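Local coordinates for protein beta-lactamase (Serratia marcescens, PDB 5X5G) that probably hydrolyses beta-lactams to substituted beta-amino acids, as class A serine enzymes do, and here carries a covalently bound diazabicyclooctane-type inhibitor, at residues P44-Y49 with N155-N160; D78-T83 with D112-D117. All blocks are in the same frame, centred on the assembly; numbering follows the deposited sequence.

Interaction 1 (P44-Y49 with N155-N160); sequences PMQSTY and NVQYTN. With OP0 ((2S,5R)-N-(2-aminoethoxy)-1-formyl-5-[(sulfooxy)amino]piperidine-2-carboxamide), chain F; SO4 (sulfate ion), chain D.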
loop_
_atom_site.group_PDB
_atom_site.type_symbol
_atom_site.label_atom_id
_atom_site.label_comp_id
_atom_site.label_asym_id
_atom_site.label_seq_id
_atom_site.Cartn_x
_atom_site.Cartn_y
_atom_site.Cartn_z
ATOM N N PRO A 44 -9.699 -16.306 5.720
ATOM C CA PRO A 44 -9.002 -15.642 4.629
ATOM C C PRO A 44 -7.493 -15.462 4.983
ATOM O O PRO A 44 -7.161 -15.034 6.109
ATOM C CB PRO A 44 -9.723 -14.306 4.541
ATOM C CG PRO A 44 -10.252 -14.052 5.922
ATOM C CD PRO A 44 -10.702 -15.414 6.344
ATOM N N MET A 45 -6.615 -15.884 4.070
ATOM C CA MET A 45 -5.168 -15.951 4.323
ATOM C C MET A 45 -4.479 -14.586 4.260
ATOM O O MET A 45 -3.495 -14.363 4.962
ATOM C CB MET A 45 -4.539 -16.886 3.305
ATOM C CG MET A 45 -4.822 -18.345 3.609
ATOM S SD MET A 45 -3.745 -19.419 2.654
ATOM C CE MET A 45 -4.579 -19.465 1.077
ATOM N N GLN A 46 -5.022 -13.710 3.406
ATOM C CA GLN A 46 -4.373 -12.503 2.899
ATOM C C GLN A 46 -2.906 -12.770 2.570
ATOM O O GLN A 46 -2.624 -13.727 1.843
ATOM C CB GLN A 46 -4.606 -11.306 3.838
ATOM C CG GLN A 46 -5.977 -10.680 3.684
ATOM C CD GLN A 46 -6.184 -9.956 2.356
ATOM O OE1 GLN A 46 -5.210 -9.658 1.628
ATOM N NE2 GLN A 46 -7.426 -9.544 2.103
ATOM N N SER A 47 -1.988 -11.950 3.068
ATOM C CA SER A 47 -0.601 -12.071 2.651
ATOM C C SER A 47 0.088 -13.338 3.143
ATOM O O SER A 47 1.187 -13.634 2.684
ATOM C CB SER A 47 0.240 -10.880 3.100
ATOM O OG SER A 47 -0.103 -9.736 2.370
ATOM N N THR A 48 -0.533 -14.099 4.044
ATOM C CA THR A 48 0.103 -15.334 4.501
ATOM C C THR A 48 0.401 -16.301 3.373
ATOM O O THR A 48 1.294 -17.105 3.501
ATOM C CB THR A 48 -0.645 -16.030 5.679
ATOM O OG1 THR A 48 -1.959 -16.445 5.260
ATOM C CG2 THR A 48 -0.734 -15.033 6.920
ATOM N N TYR A 49 -0.336 -16.217 2.272
ATOM C CA TYR A 49 -0.190 -17.129 1.191
ATOM C C TYR A 49 1.004 -16.798 0.315
ATOM O O TYR A 49 1.355 -17.627 -0.530
ATOM C CB TYR A 49 -1.500 -17.297 0.388
ATOM C CG TYR A 49 -1.781 -16.285 -0.726
ATOM C CD1 TYR A 49 -1.320 -14.967 -0.654
ATOM C CD2 TYR A 49 -2.668 -16.604 -1.739
ATOM C CE1 TYR A 49 -1.662 -14.037 -1.603
ATOM C CE2 TYR A 49 -3.032 -15.673 -2.698
ATOM C CZ TYR A 49 -2.510 -14.382 -2.635
ATOM O OH TYR A 49 -2.816 -13.476 -3.621
ATOM N N ASN A 155 -14.979 -9.523 -1.466
ATOM C CA ASN A 155 -15.240 -10.894 -1.055
ATOM C C ASN A 155 -14.192 -11.814 -1.639
ATOM O O ASN A 155 -14.105 -12.991 -1.224
ATOM C CB ASN A 155 -16.648 -11.352 -1.430
ATOM C CG ASN A 155 -17.700 -10.727 -0.523
ATOM O OD1 ASN A 155 -17.641 -10.895 0.706
ATOM N ND2 ASN A 155 -18.559 -9.873 -1.100
ATOM N N VAL A 156 -13.345 -11.282 -2.531
ATOM C CA VAL A 156 -12.440 -12.140 -3.248
ATOM C C VAL A 156 -11.422 -12.788 -2.307
ATOM O O VAL A 156 -10.981 -13.948 -2.526
ATOM C CB VAL A 156 -11.793 -11.411 -4.437
ATOM C CG1 VAL A 156 -10.733 -12.295 -5.077
ATOM C CG2 VAL A 156 -12.872 -11.099 -5.488
ATOM N N GLN A 157 -11.115 -12.074 -1.225
ATOM C CA GLN A 157 -10.144 -12.556 -0.222
ATOM C C GLN A 157 -10.567 -13.874 0.400
ATOM O O GLN A 157 -9.723 -14.726 0.663
ATOM C CB GLN A 157 -9.894 -11.520 0.865
ATOM C CG GLN A 157 -11.131 -11.132 1.636
ATOM C CD GLN A 157 -10.896 -9.929 2.508
ATOM O OE1 GLN A 157 -10.001 -9.939 3.381
ATOM N NE2 GLN A 157 -11.743 -8.886 2.346
ATOM N N TYR A 158 -11.881 -14.099 0.508
ATOM C CA TYR A 158 -12.394 -15.320 1.135
ATOM C C TYR A 158 -12.185 -16.546 0.240
ATOM O O TYR A 158 -12.202 -17.649 0.738
ATOM C CB TYR A 158 -13.855 -15.174 1.567
ATOM C CG TYR A 158 -14.073 -14.126 2.662
ATOM C CD1 TYR A 158 -13.903 -14.432 4.002
ATOM C CD2 TYR A 158 -14.519 -12.845 2.345
ATOM C CE1 TYR A 158 -14.146 -13.502 4.998
ATOM C CE2 TYR A 158 -14.740 -11.900 3.329
ATOM C CZ TYR A 158 -14.540 -12.221 4.649
ATOM O OH TYR A 158 -14.807 -11.284 5.608
ATOM N N THR A 159 -11.804 -16.361 -1.030
ATOM C CA THR A 159 -11.494 -17.516 -1.913
ATOM C C THR A 159 -10.086 -18.048 -1.722
ATOM O O THR A 159 -9.786 -19.168 -2.113
ATOM C CB THR A 159 -11.683 -17.184 -3.406
ATOM O OG1 THR A 159 -10.714 -16.199 -3.824
ATOM C CG2 THR A 159 -13.086 -16.652 -3.649
ATOM N N ASN A 160 -9.212 -17.206 -1.181
ATOM C CA ASN A 160 -7.888 -17.620 -0.684
ATOM C C ASN A 160 -7.938 -17.983 0.791
ATOM O O ASN A 160 -7.712 -17.109 1.624
ATOM C CB ASN A 160 -6.900 -16.437 -0.824
ATOM C CG ASN A 160 -6.528 -16.152 -2.247
ATOM O OD1 ASN A 160 -6.427 -17.055 -3.068
ATOM N ND2 ASN A 160 -6.255 -14.894 -2.531
HETATM C C1 OP0 F . -0.936 -8.654 3.053
HETATM O O8 OP0 F . -1.719 -9.170 3.854
HETATM N N14 OP0 F . -1.096 -7.503 2.588
HETATM C C2 OP0 F . -2.255 -6.682 2.886
HETATM C C3 OP0 F . -2.873 -6.262 1.601
HETATM N N15 OP0 F . -3.497 -5.095 1.618
HETATM O O9 OP0 F . -2.821 -7.049 0.635
HETATM C C7 OP0 F . -0.033 -6.836 1.902
HETATM C C6 OP0 F . 0.550 -5.856 2.886
HETATM C C5 OP0 F . -0.533 -4.838 3.237
HETATM C C4 OP0 F . -1.797 -5.524 3.770
HETATM N N16 OP0 F . 1.196 -6.561 4.037
HETATM S S17 OP0 F . 0.825 -7.650 6.128
HETATM O O10 OP0 F . 0.427 -6.605 5.126
HETATM O O13 OP0 F . -0.152 -7.934 7.125
HETATM O O12 OP0 F . 1.922 -7.055 6.821
HETATM O O11 OP0 F . 1.194 -8.977 5.299
HETATM N N21 OP0 F . -7.131 -5.792 -0.927
HETATM C C22 OP0 F . -6.421 -5.922 0.373
HETATM C C23 OP0 F . -5.677 -4.656 0.801
HETATM O O24 OP0 F . -4.270 -4.763 0.584
HETATM S S SO4 D . -17.659 -9.224 -4.297
HETATM O O1 SO4 D . -16.589 -10.087 -4.856
HETATM O O2 SO4 D . -18.200 -8.319 -5.363
HETATM O O3 SO4 D . -18.747 -10.134 -3.800
HETATM O O4 SO4 D . -17.121 -8.400 -3.133
HETATM O O HOH W 1 -7.174 -13.788 1.463
#
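Gln-46 and Gln-157 meet amide to amide, with Ser-47 next along the chain. Two hydrogen bonds cross the contact. Met-45 N gives a nearly straight bond to Asn-160 O at 2.9 Å, in the carbonyl plane, just beyond the ends of the paired strands 43-44 and 161-162. Gln-46 NE2 reaches Gln-157 OE1 at 2.9 Å, coming from above that carbonyl while its own amide lies flat toward the oxygen; the two planes stand 84° apart. A bend at chi2 (-69°) brings the Gln-46 amide back to its partner although its CB points away. One water bridges the backbones, accepting from Gln-46 N and donating to Gln-157 O at 2.8 Å.

Apolar and van der Waals contacts flank these bonds. Pro-44 CG lies 4.0 Å from Tyr-158 CE1. Tyr-49 CE2 makes a close contact with Asn-160 ND2 at 3.3 Å, ring and amide planes 49° apart; Asn-160 OD1 accepts from Lys-144 N, and ND2 donates to Ala-145 O.

Ser-47 OG is joined to inhibitor atom C1, and Ser-47 N bonds its O8 as in an oxyanion hole. The buried polar network therefore ties the nucleophile's loop to the end of what is probably the omega loop.

Interaction 2 (D78-T83 with D112-D117); sequences DLQPNT and DNNGCD. With OP0 ((2S,5R)-N-(2-aminoethoxy)-1-formyl-5-[(sulfooxy)amino]piperidine-2-carboxamide), chain F; OP0 ((2S,5R)-N-(2-aminoethoxy)-1-formyl-5-[(sulfooxy)amino]piperidine-2-carboxamide), chain B.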
loop_
_atom_site.group_PDB
_atom_site.type_symbol
_atom_site.label_atom_id
_atom_site.label_comp_id
_atom_site.label_asym_id
_atom_site.label_seq_id
_atom_site.Cartn_x
_atom_site.Cartn_y
_atom_site.Cartn_z
ATOM N N ASP A 78 4.105 -3.880 -13.951
ATOM C CA ASP A 78 4.118 -4.867 -12.864
ATOM C C ASP A 78 4.075 -4.205 -11.503
ATOM O O ASP A 78 3.864 -4.891 -10.492
ATOM C CB ASP A 78 5.376 -5.746 -12.896
ATOM C CG ASP A 78 5.439 -6.657 -14.119
ATOM O OD1 ASP A 78 4.382 -7.114 -14.561
ATOM O OD2 ASP A 78 6.547 -6.847 -14.678
ATOM N N LEU A 79 4.534 -2.956 -11.443
ATOM C CA LEU A 79 4.594 -2.202 -10.180
ATOM C C LEU A 79 3.424 -1.249 -10.108
ATOM O O LEU A 79 3.575 -0.045 -10.286
ATOM C CB LEU A 79 5.911 -1.428 -10.018
ATOM C CG LEU A 79 7.138 -2.349 -9.971
ATOM C CD1 LEU A 79 8.472 -1.601 -9.927
ATOM C CD2 LEU A 79 6.999 -3.316 -8.792
ATOM N N GLN A 80 2.291 -1.779 -9.680
ATOM C CA GLN A 80 1.075 -0.995 -9.538
ATOM C C GLN A 80 1.182 -0.062 -8.319
ATOM O O GLN A 80 1.654 -0.475 -7.242
ATOM C CB GLN A 80 -0.139 -1.911 -9.407
ATOM C CG GLN A 80 -0.360 -2.848 -10.582
ATOM C CD GLN A 80 -1.762 -3.452 -10.570
ATOM O OE1 GLN A 80 -2.218 -3.995 -9.551
ATOM N NE2 GLN A 80 -2.483 -3.293 -11.683
ATOM N N PRO A 81 0.752 1.200 -8.491
ATOM C CA PRO A 81 0.728 2.195 -7.419
ATOM C C PRO A 81 -0.357 1.955 -6.390
ATOM O O PRO A 81 -0.349 2.572 -5.312
ATOM C CB PRO A 81 0.407 3.493 -8.156
ATOM C CG PRO A 81 -0.450 3.052 -9.306
ATOM C CD PRO A 81 0.021 1.666 -9.691
ATOM N N ASN A 82 -1.360 1.180 -6.773
ATOM C CA ASN A 82 -2.548 1.075 -5.992
ATOM C C ASN A 82 -2.437 -0.125 -5.077
ATOM O O ASN A 82 -3.340 -0.953 -5.070
ATOM C CB ASN A 82 -3.776 0.950 -6.918
ATOM C CG ASN A 82 -3.529 0.044 -8.124
ATOM O OD1 ASN A 82 -3.739 0.447 -9.264
ATOM N ND2 ASN A 82 -3.071 -1.171 -7.875
ATOM N N THR A 83 -1.322 -0.235 -4.329
ATOM C CA THR A 83 -1.127 -1.362 -3.412
ATOM C C THR A 83 0.165 -1.244 -2.534
ATOM O O THR A 83 1.113 -0.525 -2.882
ATOM C CB THR A 83 -1.157 -2.652 -4.232
ATOM O OG1 THR A 83 -1.268 -3.761 -3.366
ATOM C CG2 THR A 83 0.115 -2.800 -5.101
ATOM N N ASP A 112 5.532 -7.539 -0.118
ATOM C CA ASP A 112 5.252 -6.772 -1.306
ATOM C C ASP A 112 4.129 -7.396 -2.132
ATOM O O ASP A 112 4.210 -8.584 -2.543
ATOM C CB ASP A 112 6.508 -6.563 -2.139
ATOM C CG ASP A 112 6.354 -5.448 -3.132
ATOM O OD1 ASP A 112 5.700 -5.682 -4.140
ATOM O OD2 ASP A 112 6.928 -4.356 -2.935
ATOM N N ASN A 113 3.100 -6.592 -2.432
ATOM C CA ASN A 113 1.954 -7.075 -3.248
ATOM C C ASN A 113 2.271 -7.228 -4.721
ATOM O O ASN A 113 1.831 -8.205 -5.382
ATOM C CB ASN A 113 0.704 -6.176 -3.092
ATOM C CG ASN A 113 -0.046 -6.427 -1.781
ATOM O OD1 ASN A 113 0.157 -7.463 -1.136
ATOM N ND2 ASN A 113 -0.891 -5.454 -1.352
ATOM N N ASN A 114 3.080 -6.309 -5.241
ATOM C CA ASN A 114 3.559 -6.437 -6.608
ATOM C C ASN A 114 4.492 -7.612 -6.799
ATOM O O ASN A 114 4.388 -8.326 -7.779
ATOM C CB ASN A 114 4.223 -5.129 -7.033
ATOM C CG ASN A 114 3.200 -4.034 -7.255
ATOM O OD1 ASN A 114 2.161 -4.291 -7.855
ATOM N ND2 ASN A 114 3.464 -2.838 -6.773
ATOM N N GLY A 115 5.469 -7.761 -5.923
ATOM C CA GLY A 115 6.327 -8.931 -5.968
ATOM C C GLY A 115 5.560 -10.233 -5.986
ATOM O O GLY A 115 5.827 -11.123 -6.782
ATOM N N CYS A 116 4.536 -10.313 -5.149
ATOM C CA CYS A 116 3.648 -11.467 -5.109
ATOM C C CYS A 116 3.092 -11.814 -6.511
ATOM O O CYS A 116 3.193 -12.969 -6.988
ATOM C CB CYS A 116 2.522 -11.187 -4.143
ATOM S SG CYS A 116 1.289 -12.498 -4.074
ATOM N N ASP A 117 2.494 -10.817 -7.168
ATOM C CA ASP A 117 1.892 -11.060 -8.468
ATOM C C ASP A 117 2.879 -11.283 -9.589
ATOM O O ASP A 117 2.633 -12.091 -10.475
ATOM C CB ASP A 117 0.890 -9.954 -8.822
ATOM C CG ASP A 117 -0.395 -10.042 -7.982
ATOM O OD1 ASP A 117 -0.480 -10.887 -7.047
ATOM O OD2 ASP A 117 -1.255 -9.146 -8.160
HETATM C C1 OP0 F . -0.936 -8.654 3.053
HETATM O O8 OP0 F . -1.719 -9.170 3.854
HETATM N N14 OP0 F . -1.096 -7.503 2.588
HETATM C C2 OP0 F . -2.255 -6.682 2.886
HETATM C C3 OP0 F . -2.873 -6.262 1.601
HETATM N N15 OP0 F . -3.497 -5.095 1.618
HETATM O O9 OP0 F . -2.821 -7.049 0.635
HETATM C C7 OP0 F . -0.033 -6.836 1.902
HETATM C C6 OP0 F . 0.550 -5.856 2.886
HETATM C C5 OP0 F . -0.533 -4.838 3.237
HETATM C C4 OP0 F . -1.797 -5.524 3.770
HETATM N N16 OP0 F . 1.196 -6.561 4.037
HETATM S S17 OP0 F . 0.825 -7.650 6.128
HETATM O O10 OP0 F . 0.427 -6.605 5.126
HETATM O O13 OP0 F . -0.152 -7.934 7.125
HETATM O O12 OP0 F . 1.922 -7.055 6.821
HETATM O O11 OP0 F . 1.194 -8.977 5.299
HETATM N N21 OP0 F . -7.131 -5.792 -0.927
HETATM C C22 OP0 F . -6.421 -5.922 0.373
HETATM C C23 OP0 F . -5.677 -4.656 0.801
HETATM O O24 OP0 F . -4.270 -4.763 0.584
HETATM C C1 OP0 B . -2.860 8.008 -3.575
HETATM O O8 OP0 B . -3.529 8.277 -4.575
HETATM N N14 OP0 B . -2.753 6.848 -3.118
HETATM C C2 OP0 B . -3.462 5.709 -3.672
HETATM C C3 OP0 B . -4.224 5.055 -2.576
HETATM N N15 OP0 B . -4.408 3.750 -2.704
HETATM O O9 OP0 B . -4.686 5.772 -1.667
HETATM C C7 OP0 B . -1.751 6.533 -2.148
HETATM C C6 OP0 B . -0.644 5.840 -2.898
HETATM C C5 OP0 B . -1.206 4.542 -3.476
HETATM C C4 OP0 B . -2.437 4.803 -4.352
HETATM N N16 OP0 B . 0.016 6.767 -3.871
HETATM S S17 OP0 B . -0.127 7.769 -6.032
HETATM O O10 OP0 B . -0.412 6.608 -5.124
HETATM O O13 OP0 B . -0.845 7.764 -7.262
HETATM O O12 OP0 B . 1.245 7.594 -6.385
HETATM O O11 OP0 B . -0.440 9.105 -5.195
HETATM N N21 OP0 B . -8.603 3.115 -1.236
HETATM C C22 OP0 B . -7.660 3.526 -2.309
HETATM C C23 OP0 B . -6.460 2.591 -2.470
HETATM O O24 OP0 B . -5.273 3.139 -1.896
#
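Asp-78 comes against Asn-114 through its backbone: its O stands 3.2 Å from Asn-114 OD1, two acceptors with no bond between them. Its carboxylate turns elsewhere, to Lys-75 N and Arg-121. Leu-79 adds an apolar touch, CD2 resting 3.8 Å from Asn-114 CB, the two side chains crossing at about a right angle.

At Gln-80, the side chain of Asn-114 bonds both the backbone N and the backbone O. Asn-114 ND2 donates to Gln-80 O at 3.0 Å along an almost straight line (173°), the oxygen lying in the plane of the amide. The other end of the same amide, OD1, takes Gln-80 N at 3.1 Å in a weak bond. The two bonds, one of them weak, restrict the rotation of the amide; a further bond runs from ND2 to Ser-85 OG.

Past Pro-81 and Asn-82, which pack on Ser-218 and Ser-219 of the second subunit, the chain returns to the helix at Thr-83. Its OG1, set opposite the backbone N (chi1 -167°), accepts from Asn-113 ND2 at 2.7 Å and lies close to that amide's plane, while CG2 packs 3.7 Å from Asn-114 OD1. Asn-113 ND2 also donates to O9 of the inhibitor held by Ser-47, at 3.2 Å, and its OD1 accepts from Lys-50.

Just before the helix, Asp-112 is the N-cap, OD1 accepting from Gly-115 N. Ser-111, Asp-112 and Asn-113 form the SDN motif of class A enzymes. Thr-83 is thus placed to act as a second-shell partner, probably steadying the ligand-binding amide of Asn-113, while Asn-114, one residue on, holds the 78-83 loop to the start of the helix.

Centred about 16 Å apart, the two contacts illustrate how one active site is assembled from distant parts of a chain. Both segments of interaction 2, 78-83 and 112-117, fall in sequence between those of interaction 1, 44-49 and 155-160. Interaction 1 joins the loop that leads into helix 49-63 to the loop leading into the small three-strand sheet; interaction 2 joins helix 113-123 to the loop after strand 71-74. They meet where Tyr-49 CE1 packs 4.1 Å from Cys-116 SG, and helix 147-151 touches both. The same inhibitor molecule is bound covalently by one and hydrogen-bonded by the other, so Ser-47 and Asn-113 of the SDN motif meet one ligand from separate segments.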